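Local coordinates for glutathione S-transferase (Vibrio parahaemolyticus, PDB 7MIQ), which probably catalyses the conjugation of glutathione to electrophilic substrates, as a Gtt2-class glutathione S-transferase with a thioredoxin-like domain joined to a helical one, at residues R14-F18 / I165-I169; E151-I155 / R191-V196. All coordinates share one frame; numbering follows the deposited sequence.

Contact 1 of 2, residues R14-F18 / I165-I169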
loop_
_atom_site.group_PDB
_atom_site.type_symbol
_atom_site.label_atom_id
_atom_site.label_comp_id
_atom_site.label_asym_id
_atom_site.label_seq_id
_atom_site.Cartn_x
_atom_site.Cartn_y
_atom_site.Cartn_z
ATOM N N ARG A 14 3.014 -11.482 -9.578
ATOM C CA ARG A 14 3.143 -10.034 -9.711
ATOM C C ARG A 14 4.575 -9.650 -10.060
ATOM O O ARG A 14 4.806 -8.773 -10.902
ATOM C CB ARG A 14 2.701 -9.337 -8.423
ATOM C CG ARG A 14 1.202 -9.409 -8.154
ATOM C CD ARG A 14 0.862 -8.786 -6.809
ATOM N NE ARG A 14 0.849 -7.328 -6.861
ATOM C CZ ARG A 14 0.588 -6.547 -5.822
ATOM N NH1 ARG A 14 0.349 -7.052 -4.621
ATOM N NH2 ARG A 14 0.567 -5.229 -5.990
ATOM N N VAL A 15 5.548 -10.308 -9.432
ATOM C CA VAL A 15 6.952 -10.029 -9.716
ATOM C C VAL A 15 7.364 -10.619 -11.058
ATOM O O VAL A 15 8.119 -9.996 -11.814
ATOM C CB VAL A 15 7.833 -10.559 -8.569
ATOM C CG1 VAL A 15 9.318 -10.377 -8.901
ATOM C CG2 VAL A 15 7.477 -9.857 -7.266
ATOM N N SER A 16 6.883 -11.829 -11.371
ATOM C CA SER A 16 7.277 -12.496 -12.611
ATOM C C SER A 16 6.857 -11.693 -13.836
ATOM O O SER A 16 7.631 -11.555 -14.791
ATOM C CB SER A 16 6.674 -13.902 -12.676
ATOM O OG SER A 16 7.271 -14.768 -11.730
ATOM N N ILE A 17 5.629 -11.171 -13.836
ATOM C CA ILE A 17 5.157 -10.380 -14.970
ATOM C C ILE A 17 5.969 -9.095 -15.099
ATOM O O ILE A 17 6.361 -8.696 -16.203
ATOM C CB ILE A 17 3.655 -10.088 -14.817
ATOM C CG1 ILE A 17 2.849 -11.390 -14.870
ATOM C CG2 ILE A 17 3.177 -9.112 -15.886
ATOM C CD1 ILE A 17 1.401 -11.213 -14.427
ATOM N N PHE A 18 6.233 -8.432 -13.970
ATOM C CA PHE A 18 7.031 -7.209 -13.979
ATOM C C PHE A 18 8.423 -7.468 -14.544
ATOM O O PHE A 18 8.923 -6.698 -15.374
ATOM C CB PHE A 18 7.118 -6.655 -12.557
ATOM C CG PHE A 18 7.669 -5.258 -12.469
ATOM C CD1 PHE A 18 9.035 -5.029 -12.503
ATOM C CD2 PHE A 18 6.817 -4.177 -12.319
ATOM C CE1 PHE A 18 9.541 -3.741 -12.408
ATOM C CE2 PHE A 18 7.314 -2.886 -12.221
ATOM C CZ PHE A 18 8.676 -2.668 -12.269
ATOM N N ILE A 165 -0.580 -4.304 -13.974
ATOM C CA ILE A 165 -0.241 -5.660 -13.543
ATOM C C ILE A 165 -1.087 -6.044 -12.339
ATOM O O ILE A 165 -1.691 -7.124 -12.290
ATOM C CB ILE A 165 1.262 -5.767 -13.224
ATOM C CG1 ILE A 165 2.103 -5.376 -14.441
ATOM C CG2 ILE A 165 1.610 -7.178 -12.756
ATOM C CD1 ILE A 165 3.592 -5.375 -14.170
ATOM N N THR A 166 -1.155 -5.147 -11.354
ATOM C CA THR A 166 -1.933 -5.403 -10.147
ATOM C C THR A 166 -3.423 -5.500 -10.455
ATOM O O THR A 166 -4.123 -6.350 -9.893
ATOM C CB THR A 166 -1.651 -4.302 -9.124
ATOM O OG1 THR A 166 -0.262 -4.340 -8.771
ATOM C CG2 THR A 166 -2.500 -4.482 -7.875
ATOM N N GLY A 167 -3.927 -4.644 -11.347
ATOM C CA GLY A 167 -5.328 -4.739 -11.725
ATOM C C GLY A 167 -5.658 -6.054 -12.407
ATOM O O GLY A 167 -6.720 -6.640 -12.174
ATOM N N TYR A 168 -4.750 -6.531 -13.263
ATOM C CA TYR A 168 -4.938 -7.814 -13.935
ATOM C C TYR A 168 -5.064 -8.951 -12.927
ATOM O O TYR A 168 -5.966 -9.792 -13.038
ATOM C CB TYR A 168 -3.775 -8.043 -14.905
ATOM C CG TYR A 168 -3.609 -9.439 -15.475
ATOM C CD1 TYR A 168 -4.255 -9.819 -16.647
ATOM C CD2 TYR A 168 -2.760 -10.358 -14.868
ATOM C CE1 TYR A 168 -4.079 -11.096 -17.181
ATOM C CE2 TYR A 168 -2.579 -11.625 -15.390
ATOM C CZ TYR A 168 -3.238 -11.989 -16.545
ATOM O OH TYR A 168 -3.042 -13.252 -17.056
ATOM N N ILE A 169 -4.188 -8.977 -11.918
ATOM C CA ILE A 169 -4.281 -9.995 -10.875
ATOM C C ILE A 169 -5.594 -9.859 -10.111
ATOM O O ILE A 169 -6.248 -10.861 -9.791
ATOM C CB ILE A 169 -3.063 -9.913 -9.931
ATOM C CG1 ILE A 169 -1.771 -10.239 -10.686
ATOM C CG2 ILE A 169 -3.238 -10.849 -8.735
ATOM C CD1 ILE A 169 -1.730 -11.643 -11.251
HETATM O O HOH W 1 1.574 -6.132 -9.247
#
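Arg14 reaches across to Thr166 and donates from NH2 to OG1 at 3.0 Å. The N-H...O angle of 141° shows a bent bond; OG1, at the guanidinium edge, is also tilted 27° from its plane. A water that sits in the guanidinium plane accepts from Arg14 NE at 2.8 Å and also hydrogen-bonds Thr166 OG1, bridging the same two residues a second way. The arginine chain bends at chi3, beyond CG, which rests against Ile169 CG1 at 4.0 Å.

Away from this polar end the packing is apolar. The side chains of Ile17 and Ile165 run alongside, pointing opposite ways, their CG2 methyls 4.0 Å apart, while Ile17 CD1 touches Tyr168 CE2 at 4.1 Å, the isoleucine lying crosswise to the tyrosine. Ile165 CD1 reaches Phe18 CD2 at 3.9 Å. The short helix axes approach to 10.4 Å, their N-to-C directions 135° apart, and side chains fill the interval.

Arg14 NH2 also forms a salt bridge with Glu102, and Thr166 OG1 a hydrogen bond with His98, both from helix 88-114. The buried charge is probably compensated by Glu102, inside a polar network that ties the thioredoxin-like domain to the helical domain.

Contact 2 of 2, residues E151-I155 / R191-V196; sequences ESEYI and RWFEQV
The loop 151-155 runs past helix segment 191-196 without regular secondary structure; the CA atoms nearest each other are those of Tyr154 and Trp192, 6.9 Å apart. Arg191 turns its guanidinium edge to the loop backbone: NH1 donates to Glu153 O at 2.8 Å and 167°, in the carbonyl plane and on a lone pair. Its NH2 bonds to Ser152 O and Glu153 O are weak, but NH2 has a further partner in Leu149 O of helix 127-151. Bends at chi2 and chi3 fold the arginine so that one guanidinium face lies over Trp192 CB.

NH1 also donates to Gln195 OE1 at 3.0 Å from above the carbonyl plane, which probably helps fix the amide. Gln195 NE2 meets Glu153 OE2 on its anti side at 2.5 Å, too short to be taken literally, so its exact length is doubtful. Trp192 has Val196 CG2 over one face and Ile155 CG1 over the other, each offset toward the rim; Ile155 CD1 comes 3.6 Å from Trp192 CZ2. Asp164 OD1 accepts from Trp192 NE1 and Ile155 N.

The NH1 bond to Glu153 O thus fastens loop to helix, while the indole, between Ile155 and Val196, forms the apolar part within the helical domain.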
loop_
_atom_site.group_PDB
_atom_site.type_symbol
_atom_site.label_atom_id
_atom_site.label_comp_id
_atom_site.label_asym_id
_atom_site.label_seq_id
_atom_site.Cartn_x
_atom_site.Cartn_y
_atom_site.Cartn_z
ATOM N N GLU A 151 -12.463 6.354 -19.432
ATOM C CA GLU A 151 -11.817 7.634 -19.677
ATOM C C GLU A 151 -10.303 7.542 -19.814
ATOM O O GLU A 151 -9.682 8.514 -20.258
ATOM C CB GLU A 151 -12.154 8.629 -18.554
ATOM C CG GLU A 151 -11.494 8.306 -17.226
ATOM C CD GLU A 151 -11.774 9.341 -16.156
ATOM O OE1 GLU A 151 -12.657 10.197 -16.374
ATOM O OE2 GLU A 151 -11.107 9.298 -15.097
ATOM N N SER A 152 -9.695 6.416 -19.455
ATOM C CA SER A 152 -8.254 6.235 -19.529
ATOM C C SER A 152 -7.965 4.880 -20.155
ATOM O O SER A 152 -8.666 3.904 -19.879
ATOM C CB SER A 152 -7.618 6.335 -18.129
ATOM O OG SER A 152 -6.203 6.249 -18.178
ATOM N N GLU A 153 -6.940 4.817 -21.011
ATOM C CA GLU A 153 -6.619 3.545 -21.650
ATOM C C GLU A 153 -6.096 2.533 -20.637
ATOM O O GLU A 153 -6.378 1.333 -20.744
ATOM C CB GLU A 153 -5.612 3.746 -22.781
ATOM C CG GLU A 153 -5.416 2.479 -23.606
ATOM C CD GLU A 153 -4.556 2.684 -24.834
ATOM O OE1 GLU A 153 -4.099 3.823 -25.065
ATOM O OE2 GLU A 153 -4.336 1.694 -25.566
ATOM N N TYR A 154 -5.337 2.994 -19.650
ATOM C CA TYR A 154 -4.849 2.150 -18.572
ATOM C C TYR A 154 -5.315 2.734 -17.243
ATOM O O TYR A 154 -5.913 3.810 -17.191
ATOM C CB TYR A 154 -3.324 2.006 -18.651
ATOM C CG TYR A 154 -2.890 1.320 -19.935
ATOM C CD1 TYR A 154 -2.936 -0.062 -20.052
ATOM C CD2 TYR A 154 -2.470 2.056 -21.040
ATOM C CE1 TYR A 154 -2.557 -0.698 -21.223
ATOM C CE2 TYR A 154 -2.090 1.428 -22.218
ATOM C CZ TYR A 154 -2.136 0.050 -22.301
ATOM O OH TYR A 154 -1.760 -0.588 -23.462
ATOM N N ILE A 155 -5.066 2.007 -16.152
ATOM C CA ILE A 155 -5.705 2.366 -14.887
ATOM C C ILE A 155 -5.144 3.677 -14.344
ATOM O O ILE A 155 -5.894 4.616 -14.052
ATOM C CB ILE A 155 -5.564 1.227 -13.863
ATOM C CG1 ILE A 155 -6.304 -0.022 -14.354
ATOM C CG2 ILE A 155 -6.122 1.668 -12.521
ATOM C CD1 ILE A 155 -6.179 -1.213 -13.417
ATOM N N ARG A 191 -12.563 -4.495 -22.087
ATOM C CA ARG A 191 -11.684 -3.924 -23.110
ATOM C C ARG A 191 -10.243 -3.862 -22.623
ATOM O O ARG A 191 -9.317 -4.312 -23.309
ATOM C CB ARG A 191 -12.175 -2.522 -23.490
ATOM C CG ARG A 191 -11.416 -1.815 -24.623
ATOM C CD ARG A 191 -10.129 -1.098 -24.169
ATOM N NE ARG A 191 -10.340 -0.154 -23.076
ATOM C CZ ARG A 191 -9.363 0.375 -22.350
ATOM N NH1 ARG A 191 -8.095 0.066 -22.567
ATOM N NH2 ARG A 191 -9.666 1.233 -21.377
ATOM N N TRP A 192 -10.037 -3.256 -21.453
ATOM C CA TRP A 192 -8.695 -3.127 -20.896
ATOM C C TRP A 192 -8.081 -4.495 -20.625
ATOM O O TRP A 192 -6.909 -4.731 -20.940
ATOM C CB TRP A 192 -8.760 -2.280 -19.622
ATOM C CG TRP A 192 -7.603 -2.441 -18.669
ATOM C CD1 TRP A 192 -6.422 -1.753 -18.680
ATOM C CD2 TRP A 192 -7.538 -3.334 -17.549
ATOM N NE1 TRP A 192 -5.620 -2.175 -17.643
ATOM C CE2 TRP A 192 -6.284 -3.144 -16.935
ATOM C CE3 TRP A 192 -8.419 -4.278 -17.009
ATOM C CZ2 TRP A 192 -5.886 -3.869 -15.809
ATOM C CZ3 TRP A 192 -8.026 -4.993 -15.889
ATOM C CH2 TRP A 192 -6.770 -4.783 -15.301
ATOM N N PHE A 193 -8.864 -5.417 -20.062
ATOM C CA PHE A 193 -8.329 -6.738 -19.752
ATOM C C PHE A 193 -7.963 -7.503 -21.019
ATOM O O PHE A 193 -6.930 -8.182 -21.062
ATOM C CB PHE A 193 -9.328 -7.532 -18.916
ATOM C CG PHE A 193 -8.735 -8.755 -18.273
ATOM C CD1 PHE A 193 -8.668 -9.955 -18.962
ATOM C CD2 PHE A 193 -8.239 -8.699 -16.985
ATOM C CE1 PHE A 193 -8.120 -11.080 -18.372
ATOM C CE2 PHE A 193 -7.688 -9.824 -16.389
ATOM C CZ PHE A 193 -7.627 -11.012 -17.086
ATOM N N GLU A 194 -8.802 -7.420 -22.055
ATOM C CA GLU A 194 -8.446 -8.031 -23.333
ATOM C C GLU A 194 -7.121 -7.477 -23.842
ATOM O O GLU A 194 -6.284 -8.221 -24.366
ATOM C CB GLU A 194 -9.563 -7.791 -24.352
ATOM C CG GLU A 194 -9.259 -8.281 -25.766
ATOM C CD GLU A 194 -9.742 -9.701 -26.021
ATOM O OE1 GLU A 194 -10.365 -10.299 -25.116
ATOM O OE2 GLU A 194 -9.498 -10.223 -27.132
ATOM N N GLN A 195 -6.908 -6.174 -23.662
ATOM C CA GLN A 195 -5.689 -5.518 -24.117
ATOM C C GLN A 195 -4.480 -5.972 -23.305
ATOM O O GLN A 195 -3.462 -6.393 -23.864
ATOM C CB GLN A 195 -5.888 -4.004 -24.011
ATOM C CG GLN A 195 -4.889 -3.133 -24.717
ATOM C CD GLN A 195 -5.362 -1.689 -24.770
ATOM O OE1 GLN A 195 -6.561 -1.413 -24.675
ATOM N NE2 GLN A 195 -4.423 -0.764 -24.913
ATOM N N VAL A 196 -4.585 -5.906 -21.977
ATOM C CA VAL A 196 -3.452 -6.235 -21.117
ATOM C C VAL A 196 -3.125 -7.723 -21.193
ATOM O O VAL A 196 -1.952 -8.109 -21.274
ATOM C CB VAL A 196 -3.744 -5.783 -19.674
ATOM C CG1 VAL A 196 -2.685 -6.301 -18.723
ATOM C CG2 VAL A 196 -3.821 -4.263 -19.604
#

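Helix 162-177 connects the two contacts, whose centres lie about 14 Å apart. It meets the thioredoxin-like domain in contact 1 and receives Trp192 and Phe193 of contact 2: Trp192 CH2 packs 3.4 Å from Gly167 C, and Phe193 CE2 lies 3.4 Å from Tyr168 CD1. Tyr168 is therefore shared, meeting Ile17 in contact 1 and Phe193 of segment 191-196. Gly167 CA also meets Ile155 CD1 at 4.0 Å, so both segments of contact 2 reach segment 165-169. Contact 1, its centre about 5 Å from the chain centre, is an interdomain junction; contact 2, centred about 16 Å from it, is internal to the helical domain. Their segments alternate along the chain.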